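Local coordinates for protein nonaheme cytochrome C (Desulfovibrio desulfuricans, PDB 1DUW) that carries electrons through a row of covalently bound c-type hemes, probably as a redox partner linked to periplasmic hydrogenase, at residues N72-L76 and D77-H81; D283-C287 and H288-P292. All coordinates share one frame; numbering follows the deposited sequence.

Contact 1 of 2, residues N72-L76 and D77-H81; sequences NFVTL and DRAMH. With HEC (heme c), chain C.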
loop_
_atom_site.group_PDB
_atom_site.type_symbol
_atom_site.label_atom_id
_atom_site.label_comp_id
_atom_site.label_asym_id
_atom_site.label_seq_id
_atom_site.Cartn_x
_atom_site.Cartn_y
_atom_site.Cartn_z
ATOM N N ASN A 72 0.120 26.390 -8.014
ATOM C CA ASN A 72 0.275 26.965 -6.682
ATOM C C ASN A 72 1.618 26.500 -6.115
ATOM O O ASN A 72 1.784 26.393 -4.906
ATOM C CB ASN A 72 -0.853 26.531 -5.762
ATOM C CG ASN A 72 -1.629 27.660 -5.137
ATOM O OD1 ASN A 72 -2.487 28.253 -5.795
ATOM N ND2 ASN A 72 -1.310 27.910 -3.871
ATOM N N PHE A 73 2.540 26.218 -7.022
ATOM C CA PHE A 73 3.880 25.764 -6.659
ATOM C C PHE A 73 3.867 24.397 -5.987
ATOM O O PHE A 73 4.869 23.997 -5.385
ATOM C CB PHE A 73 4.562 26.848 -5.805
ATOM C CG PHE A 73 4.811 28.052 -6.723
ATOM C CD1 PHE A 73 3.930 29.120 -6.738
ATOM C CD2 PHE A 73 5.916 28.068 -7.554
ATOM C CE1 PHE A 73 4.135 30.205 -7.575
ATOM C CE2 PHE A 73 6.131 29.148 -8.397
ATOM C CZ PHE A 73 5.244 30.214 -8.406
ATOM N N VAL A 74 2.730 23.706 -6.136
ATOM C CA VAL A 74 2.596 22.347 -5.618
ATOM C C VAL A 74 3.380 21.477 -6.593
ATOM O O VAL A 74 3.030 21.344 -7.772
ATOM C CB VAL A 74 1.152 21.857 -5.487
ATOM C CG1 VAL A 74 1.109 20.374 -5.138
ATOM C CG2 VAL A 74 0.412 22.658 -4.417
ATOM N N THR A 75 4.491 20.892 -6.140
ATOM C CA THR A 75 5.259 20.109 -7.098
ATOM C C THR A 75 4.638 18.777 -7.495
ATOM O O THR A 75 3.694 18.291 -6.891
ATOM C CB THR A 75 6.635 19.791 -6.471
ATOM O OG1 THR A 75 6.400 18.925 -5.350
ATOM C CG2 THR A 75 7.294 21.053 -5.950
ATOM N N LEU A 76 5.210 18.174 -8.528
ATOM C CA LEU A 76 4.830 16.865 -9.056
ATOM C C LEU A 76 4.990 15.847 -7.935
ATOM O O LEU A 76 4.154 14.983 -7.708
ATOM C CB LEU A 76 5.653 16.521 -10.293
ATOM C CG LEU A 76 5.475 15.155 -10.937
ATOM C CD1 LEU A 76 4.077 14.994 -11.530
ATOM C CD2 LEU A 76 6.515 14.940 -12.028
ATOM N N ASP A 77 6.101 15.978 -7.196
ATOM C CA ASP A 77 6.329 15.083 -6.062
ATOM C C ASP A 77 5.187 15.181 -5.073
ATOM O O ASP A 77 4.583 14.229 -4.587
ATOM C CB ASP A 77 7.676 15.475 -5.445
ATOM C CG ASP A 77 7.872 15.010 -4.031
ATOM O OD1 ASP A 77 7.451 13.885 -3.692
ATOM O OD2 ASP A 77 8.451 15.773 -3.228
ATOM N N ARG A 78 4.808 16.404 -4.707
ATOM C CA ARG A 78 3.702 16.580 -3.772
ATOM C C ARG A 78 2.385 16.122 -4.393
ATOM O O ARG A 78 1.590 15.383 -3.803
ATOM C CB ARG A 78 3.618 18.053 -3.366
ATOM C CG ARG A 78 2.519 18.395 -2.375
ATOM C CD ARG A 78 2.797 17.756 -1.016
ATOM N NE ARG A 78 1.681 17.994 -0.109
ATOM C CZ ARG A 78 1.490 17.466 1.087
ATOM N NH1 ARG A 78 2.372 16.622 1.589
ATOM N NH2 ARG A 78 0.416 17.777 1.799
ATOM N N ALA A 79 2.110 16.549 -5.626
ATOM C CA ALA A 79 0.832 16.137 -6.237
ATOM C C ALA A 79 0.689 14.629 -6.344
ATOM O O ALA A 79 -0.428 14.103 -6.293
ATOM C CB ALA A 79 0.703 16.826 -7.592
ATOM N N MET A 80 1.780 13.864 -6.496
ATOM C CA MET A 80 1.645 12.418 -6.610
ATOM C C MET A 80 1.807 11.647 -5.315
ATOM O O MET A 80 1.334 10.505 -5.218
ATOM C CB MET A 80 2.692 11.874 -7.596
ATOM C CG MET A 80 2.711 12.611 -8.920
ATOM S SD MET A 80 1.328 12.119 -9.972
ATOM C CE MET A 80 0.334 13.607 -9.908
ATOM N N HIS A 81 2.477 12.171 -4.296
ATOM C CA HIS A 81 2.663 11.387 -3.075
ATOM C C HIS A 81 2.135 12.009 -1.801
ATOM O O HIS A 81 2.360 11.438 -0.728
ATOM C CB HIS A 81 4.160 11.188 -2.762
ATOM C CG HIS A 81 4.989 10.878 -3.951
ATOM N ND1 HIS A 81 5.845 11.806 -4.506
ATOM C CD2 HIS A 81 5.092 9.742 -4.682
ATOM C CE1 HIS A 81 6.464 11.278 -5.546
ATOM N NE2 HIS A 81 6.010 10.053 -5.639
HETATM FE FE HEC C . 6.866 8.652 -7.105
HETATM C CHA HEC C . 6.959 11.265 -9.367
HETATM C CHB HEC C . 10.038 9.467 -6.011
HETATM C CHC HEC C . 6.759 6.076 -4.752
HETATM C CHD HEC C . 3.707 7.897 -8.122
HETATM N NA HEC C . 8.220 10.079 -7.584
HETATM C C1A HEC C . 8.061 11.039 -8.552
HETATM C C2A HEC C . 9.269 11.827 -8.586
HETATM C C3A HEC C . 10.138 11.326 -7.648
HETATM C C4A HEC C . 9.464 10.217 -7.008
HETATM C CMA HEC C . 11.450 11.923 -7.185
HETATM C CAA HEC C . 9.398 13.090 -9.442
HETATM C CBA HEC C . 9.929 12.791 -10.851
HETATM C CGA HEC C . 11.373 12.294 -10.814
HETATM O O1A HEC C . 11.637 11.189 -11.326
HETATM O O2A HEC C . 12.251 13.143 -10.546
HETATM N NB HEC C . 8.114 7.925 -5.679
HETATM C C1B HEC C . 9.374 8.421 -5.427
HETATM C C2B HEC C . 9.968 7.626 -4.374
HETATM C C3B HEC C . 9.065 6.665 -4.007
HETATM C C4B HEC C . 7.883 6.862 -4.837
HETATM C CMB HEC C . 11.423 7.799 -3.967
HETATM C CAB HEC C . 9.201 5.543 -3.007
HETATM C CBB HEC C . 9.641 6.003 -1.616
HETATM N NC HEC C . 5.495 7.276 -6.552
HETATM C C1C HEC C . 5.684 6.329 -5.581
HETATM C C2C HEC C . 4.471 5.527 -5.525
HETATM C C3C HEC C . 3.597 6.016 -6.459
HETATM C C4C HEC C . 4.242 7.127 -7.120
HETATM C CMC HEC C . 4.229 4.627 -4.334
HETATM C CAC HEC C . 2.205 5.516 -6.776
HETATM C CBC HEC C . 1.225 5.508 -5.622
HETATM N ND HEC C . 5.583 9.417 -8.462
HETATM C C1D HEC C . 4.550 8.615 -8.961
HETATM C C2D HEC C . 4.026 9.336 -10.101
HETATM C C3D HEC C . 4.922 10.314 -10.434
HETATM C C4D HEC C . 5.970 10.304 -9.443
HETATM C CMD HEC C . 2.709 9.054 -10.759
HETATM C CAD HEC C . 4.884 11.211 -11.667
HETATM C CBD HEC C . 5.394 10.532 -12.932
HETATM C CGD HEC C . 6.896 10.293 -12.873
HETATM O O1D HEC C . 7.656 11.265 -13.024
HETATM O O2D HEC C . 7.332 9.141 -12.756
HETATM O O HOH W 1 8.601 18.434 -3.844
#
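Thr75 OG1 is held by two partners at the start of helix 76-81: the backbone N of Arg78 donates to this OG1 over 3.1 Å at 166°, and a water that also donates to Asp77 OD2 lies 2.7 Å from the same OG1. This is a threonine N-cap. A chi1 of 66° sets the hydroxyl between its own backbone N and carbonyl carbon, from where it reaches the first turn. The turn itself is closed by Ala79 N to Thr75 O at 2.7 Å and by Met80 N to Leu76 O.

At its other end the helix supplies an axial ligand of a class III cytochrome c heme. His81 NE2 binds the heme iron at 2.2 Å, and His131 completes the bis-histidine pair. Across the same imidazole, ND1 donates to Asp77 OD1 over 2.8 Å; this OD1 accepts through its anti lone pair and sits 21° out of the imidazole plane. A weak second bond runs from ND1 to Asp77 O. Together with the iron bond, these restrain the ring's rotation, and they would be expected to make the imidazole a more electron-rich ligand.

Leu76 and Met80 pack against this heme. Leu76, its CG anti to the backbone N, brings CD1 to 3.8 Å from Met80 CG, the two side chains crossing at a slant. Val74 and Arg78 face a second heme: Val74 CG1 rests on the aliphatic part of Arg78, whose NE is hydrogen-bonded to a propionate oxygen there, while Val74 O accepts from His63, an axial ligand of that neighbour. Met80 SD ends 3.5 Å from the first heme's methyl CMD.

Contact 2 of 2, residues D283-C287 and H288-P292; sequences DCTTC and HKARP. With HEC (heme c), chain H.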
loop_
_atom_site.group_PDB
_atom_site.type_symbol
_atom_site.label_atom_id
_atom_site.label_comp_id
_atom_site.label_asym_id
_atom_site.label_seq_id
_atom_site.Cartn_x
_atom_site.Cartn_y
_atom_site.Cartn_z
ATOM N N ASP A 283 -13.473 -9.742 25.699
ATOM C CA ASP A 283 -13.780 -11.167 25.810
ATOM C C ASP A 283 -12.483 -11.915 26.120
ATOM O O ASP A 283 -12.010 -12.737 25.332
ATOM C CB ASP A 283 -14.405 -11.727 24.542
ATOM C CG ASP A 283 -15.814 -11.221 24.307
ATOM O OD1 ASP A 283 -16.553 -11.076 25.303
ATOM O OD2 ASP A 283 -16.131 -10.990 23.125
ATOM N N CYS A 284 -11.905 -11.616 27.274
ATOM C CA CYS A 284 -10.657 -12.208 27.721
ATOM C C CYS A 284 -10.567 -13.717 27.583
ATOM O O CYS A 284 -9.605 -14.225 27.006
ATOM C CB CYS A 284 -10.412 -11.917 29.214
ATOM S SG CYS A 284 -10.893 -10.271 29.721
ATOM N N THR A 285 -11.539 -14.453 28.134
ATOM C CA THR A 285 -11.369 -15.903 28.031
ATOM C C THR A 285 -11.571 -16.425 26.626
ATOM O O THR A 285 -11.363 -17.617 26.412
ATOM C CB THR A 285 -12.344 -16.590 29.001
ATOM O OG1 THR A 285 -13.670 -16.152 28.686
ATOM C CG2 THR A 285 -12.038 -16.148 30.427
ATOM N N THR A 286 -11.957 -15.572 25.675
ATOM C CA THR A 286 -12.139 -16.131 24.316
ATOM C C THR A 286 -10.777 -16.360 23.690
ATOM O O THR A 286 -10.523 -17.301 22.938
ATOM C CB THR A 286 -13.046 -15.237 23.457
ATOM O OG1 THR A 286 -14.366 -15.223 24.034
ATOM C CG2 THR A 286 -13.219 -15.770 22.047
ATOM N N CYS A 287 -9.832 -15.487 24.031
ATOM C CA CYS A 287 -8.478 -15.675 23.497
ATOM C C CYS A 287 -7.625 -16.590 24.368
ATOM O O CYS A 287 -6.689 -17.244 23.896
ATOM C CB CYS A 287 -7.782 -14.323 23.383
ATOM S SG CYS A 287 -8.436 -13.324 22.034
ATOM N N HIS A 288 -7.940 -16.627 25.657
ATOM C CA HIS A 288 -7.197 -17.515 26.550
ATOM C C HIS A 288 -8.058 -17.844 27.765
ATOM O O HIS A 288 -8.446 -17.004 28.578
ATOM C CB HIS A 288 -5.838 -16.923 26.936
ATOM C CG HIS A 288 -5.922 -15.459 27.235
ATOM N ND1 HIS A 288 -6.771 -14.955 28.195
ATOM C CD2 HIS A 288 -5.284 -14.385 26.712
ATOM C CE1 HIS A 288 -6.667 -13.641 28.266
ATOM N NE2 HIS A 288 -5.775 -13.301 27.377
ATOM N N LYS A 289 -8.379 -19.127 27.887
ATOM C CA LYS A 289 -9.211 -19.591 28.993
ATOM C C LYS A 289 -8.592 -19.315 30.349
ATOM O O LYS A 289 -7.402 -19.532 30.562
ATOM C CB LYS A 289 -9.467 -21.098 28.846
ATOM C CG LYS A 289 -10.299 -21.427 27.617
ATOM C CD LYS A 289 -10.237 -22.909 27.277
ATOM C CE LYS A 289 -9.866 -23.130 25.818
ATOM N NZ LYS A 289 -10.428 -22.082 24.924
ATOM N N ALA A 290 -9.391 -18.838 31.304
ATOM C CA ALA A 290 -8.847 -18.576 32.631
ATOM C C ALA A 290 -8.343 -19.883 33.240
ATOM O O ALA A 290 -8.853 -20.963 32.950
ATOM C CB ALA A 290 -9.882 -17.932 33.534
ATOM N N ARG A 291 -7.320 -19.776 34.083
ATOM C CA ARG A 291 -6.789 -20.983 34.720
ATOM C C ARG A 291 -7.663 -21.290 35.936
ATOM O O ARG A 291 -7.771 -20.463 36.850
ATOM C CB ARG A 291 -5.320 -20.808 35.081
ATOM C CG ARG A 291 -4.365 -21.741 34.350
ATOM C CD ARG A 291 -2.944 -21.208 34.335
ATOM N NE ARG A 291 -1.990 -22.070 35.017
ATOM C CZ ARG A 291 -0.699 -21.839 35.212
ATOM N NH1 ARG A 291 -0.118 -20.729 34.770
ATOM N NH2 ARG A 291 0.051 -22.728 35.859
ATOM N N PRO A 292 -8.302 -22.457 35.937
ATOM C CA PRO A 292 -9.162 -22.826 37.066
ATOM C C PRO A 292 -8.396 -22.722 38.385
ATOM O O PRO A 292 -8.018 -21.629 38.818
ATOM C CB PRO A 292 -9.544 -24.276 36.766
ATOM C CG PRO A 292 -9.397 -24.420 35.286
ATOM C CD PRO A 292 -8.274 -23.499 34.896
ATOM O OXT PRO A 292 -5.592 -22.311 38.058
HETATM FE FE HEC H . -4.907 -11.272 27.024
HETATM C CHA HEC H . -1.777 -12.621 27.577
HETATM C CHB HEC H . -5.191 -10.522 30.399
HETATM C CHC HEC H . -8.127 -10.131 26.517
HETATM C CHD HEC H . -4.719 -12.224 23.701
HETATM N NA HEC H . -3.741 -11.537 28.649
HETATM C C1A HEC H . -2.474 -12.081 28.634
HETATM C C2A HEC H . -1.949 -12.013 29.977
HETATM C C3A HEC H . -2.904 -11.427 30.770
HETATM C C4A HEC H . -4.044 -11.124 29.921
HETATM C CMA HEC H . -3.010 -11.475 32.280
HETATM C CAA HEC H . -0.646 -12.696 30.382
HETATM C CBA HEC H . -0.590 -14.200 30.292
HETATM C CGA HEC H . -1.284 -14.923 31.431
HETATM O O1A HEC H . -1.247 -14.482 32.598
HETATM O O2A HEC H . -1.597 -16.115 31.208
HETATM N NB HEC H . -6.360 -10.509 28.214
HETATM C C1B HEC H . -6.245 -10.256 29.556
HETATM C C2B HEC H . -7.471 -9.632 30.007
HETATM C C3B HEC H . -8.308 -9.520 28.925
HETATM C C4B HEC H . -7.591 -10.073 27.784
HETATM C CMB HEC H . -7.823 -9.466 31.463
HETATM C CAB HEC H . -9.773 -9.129 28.870
HETATM C CBB HEC H . -9.983 -7.745 29.489
HETATM N NC HEC H . -6.167 -11.211 25.441
HETATM C C1C HEC H . -7.435 -10.666 25.458
HETATM C C2C HEC H . -7.970 -10.734 24.111
HETATM C C3C HEC H . -7.020 -11.327 23.317
HETATM C C4C HEC H . -5.865 -11.614 24.158
HETATM C CMC HEC H . -9.398 -10.381 23.766
HETATM C CAC HEC H . -7.237 -11.954 21.947
HETATM C CBC HEC H . -7.719 -10.943 20.914
HETATM N ND HEC H . -3.539 -12.236 25.883
HETATM C C1D HEC H . -3.611 -12.394 24.516
HETATM C C2D HEC H . -2.433 -13.116 24.098
HETATM C C3D HEC H . -1.681 -13.351 25.216
HETATM C C4D HEC H . -2.300 -12.647 26.314
HETATM C CMD HEC H . -2.184 -13.719 22.743
HETATM C CAD HEC H . -0.424 -14.213 25.338
HETATM C CBD HEC H . -0.676 -15.426 26.229
HETATM C CGD HEC H . 0.571 -16.081 26.767
HETATM O O1D HEC H . 1.632 -15.887 26.141
HETATM O O2D HEC H . 0.430 -17.045 27.560
#
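His288 and Cys284 meet through one main-chain bond, His288 N to Cys284 O, 3.2 Å long, which closes a turn of the weakly bonded helix at about 284-287. From there the imidazole can be followed outward. Its CB sits against the carbonyl of Cys287, and a chi1 of 42° places CG between the backbone N and the carbonyl carbon, turning the ring back over the turn toward the porphyrin. ND1 comes within 3.2 Å of Cys284 O, but the angle is too poor for a hydrogen bond. CE1 lies 3.1 Å from the porphyrin nitrogen NB, which is in the ring plane at its edge, and the tip, NE2, binds the iron at 2.2 Å; His264 is the other axial ligand. Cys287 CB lies over one ring face, and Tyr190 meets the ring with its plane inclined by about 40°.

On the main chain, Thr285 CA makes a C-H...O contact of 3.2 Å to His288 O, nearly straight at 165°. The porphyrin is tied on by two thioethers, Cys284 SG to CAB and Cys287 SG to CAC, each 1.8 Å. Two cysteines separated by two residues and followed at once by the ligand histidine make the CXXCH heme c attachment motif.

In the fold
Contact 1 closes long before contact 2 opens, and the two lie on opposite sides of the centre of the single chain: their centres are 51 Å apart and their nearest atoms about 35 Å. Residues 72-81 run from a loop into helix 76-81 within the first class III cytochrome c region, whereas residues 283-287, with helix 284-287, belong to the second such region and lead into the C-terminal tail. They share no helix or strand, and the hemes they ligate are different. One provides a distal axial histidine, the other a complete attachment motif. Such spacing is consistent with a chain that spreads its hemes along its length for electron transfer.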